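Side-chain contact in deoxycytidylate deaminase (Cyanophage S-TIM5, PDB 4P9E), which probably deaminates dCMP to dUMP with a catalytic zinc ion: residues 96-99 with 100-103. Residues are numbered along the deposited sequence; the frame is centred on the assembly and turned at random.
Sequences SPCP and DCSK. With ZN (zinc ion), chain B.
Cys98 and Cys101 meet through a shared zinc ion, with Cys98 SG 2.2 Å and Cys101 SG 2.3 Å from the metal, while the two sulfurs stay 3.7 Å apart. Water 1 is a further ligand, and His70 ND1 supplies the third protein ligand. The water also accepts a hydrogen bond from Cys98 N, 3.2 Å away, so Cys98 holds both the metal and the solvent ligand bound to it. This Cys-Pro-Asp-Cys stretch is the CxxC half of the deaminase zinc site; it sits where the loop after strand 90-93 runs into helix 99-107, and the predicted proton donor Glu72 packs beside Pro97 and Cys101.

Cys98 is the N-cap of that helix. With chi1 at 78°, its SG is tucked in on the side facing both N and C of its own residue, which turns it back over the first turn to accept from Cys101 N at 3.4 Å, with an N-H...S angle of 155°. This capping bond and the zinc together hold Cys98 SG in place. In the second shell, Cys98 O accepts twice from Ser102: from its N at 3.0 Å, and from OG, 2.9 Å away, which comes from above the carbonyl plane, 41° out of it. Pro97 lays its CB against Cys101 CB at 4.0 Å, and its ring is backed by Ile125 and Leu128 of helix 123-130. One residue on, Lys103 N bonds to Pro99 O, and Pro99 itself packs on Phe67 of the second subunit.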
loop_
_atom_site.group_PDB
_atom_site.type_symbol
_atom_site.label_atom_id
_atom_site.label_comp_id
_atom_site.label_asym_id
_atom_site.label_seq_id
_atom_site.Cartn_x
_atom_site.Cartn_y
_atom_site.Cartn_z
ATOM N N SER A 96 4.908 -4.070 -30.112
ATOM C CA SER A 96 5.775 -2.925 -29.893
ATOM C C SER A 96 4.874 -1.726 -29.583
ATOM O O SER A 96 3.820 -1.587 -30.193
ATOM C CB SER A 96 6.635 -2.703 -31.153
ATOM O OG SER A 96 6.882 -1.332 -31.444
ATOM N N PRO A 97 5.241 -0.896 -28.588
ATOM C CA PRO A 97 4.377 0.243 -28.250
ATOM C C PRO A 97 4.577 1.499 -29.096
ATOM O O PRO A 97 5.666 1.765 -29.586
ATOM C CB PRO A 97 4.724 0.531 -26.787
ATOM C CG PRO A 97 6.071 0.005 -26.619
ATOM C CD PRO A 97 6.184 -1.194 -27.502
ATOM N N CYS A 98 3.500 2.259 -29.243
ATOM C CA CYS A 98 3.509 3.533 -29.955
ATOM C C CYS A 98 4.357 4.545 -29.197
ATOM O O CYS A 98 4.755 4.284 -28.069
ATOM C CB CYS A 98 2.067 4.042 -30.137
ATOM S SG CYS A 98 1.291 4.802 -28.679
ATOM N N PRO A 99 4.662 5.698 -29.818
ATOM C CA PRO A 99 5.426 6.708 -29.081
ATOM C C PRO A 99 4.739 7.228 -27.808
ATOM O O PRO A 99 5.453 7.510 -26.851
ATOM C CB PRO A 99 5.585 7.835 -30.109
ATOM C CG PRO A 99 5.575 7.140 -31.401
ATOM C CD PRO A 99 4.554 6.054 -31.246
ATOM N N ASP A 100 3.409 7.342 -27.796
ATOM C CA ASP A 100 2.683 7.870 -26.635
ATOM C C ASP A 100 2.722 6.909 -25.440
ATOM O O ASP A 100 2.778 7.331 -24.280
ATOM C CB ASP A 100 1.222 8.185 -26.985
ATOM C CG ASP A 100 1.083 9.122 -28.191
ATOM O OD1 ASP A 100 1.972 9.999 -28.379
ATOM O OD2 ASP A 100 0.084 8.972 -28.949
ATOM N N CYS A 101 2.678 5.617 -25.726
ATOM C CA CYS A 101 2.803 4.645 -24.670
ATOM C C CYS A 101 4.254 4.583 -24.205
ATOM O O CYS A 101 4.533 4.525 -23.013
ATOM C CB CYS A 101 2.275 3.286 -25.128
ATOM S SG CYS A 101 0.476 3.284 -25.431
ATOM N N SER A 102 5.183 4.646 -25.144
ATOM C CA SER A 102 6.603 4.653 -24.810
ATOM C C SER A 102 7.050 5.731 -23.809
ATOM O O SER A 102 7.786 5.422 -22.880
ATOM C CB SER A 102 7.431 4.736 -26.084
ATOM O OG SER A 102 7.253 3.558 -26.845
ATOM N N LYS A 103 6.607 6.975 -23.994
ATOM C CA LYS A 103 6.912 8.068 -23.070
ATOM C C LYS A 103 6.534 7.699 -21.652
ATOM O O LYS A 103 7.233 8.039 -20.691
ATOM C CB LYS A 103 6.072 9.308 -23.378
ATOM C CG LYS A 103 6.195 9.925 -24.732
ATOM C CD LYS A 103 5.271 11.160 -24.847
ATOM C CE LYS A 103 3.813 10.844 -24.560
ATOM N NZ LYS A 103 2.904 11.858 -25.159
HETATM ZN ZN ZN B . 0.324 3.099 -27.716
HETATM O O HOH W 1 0.857 0.771 -28.258
#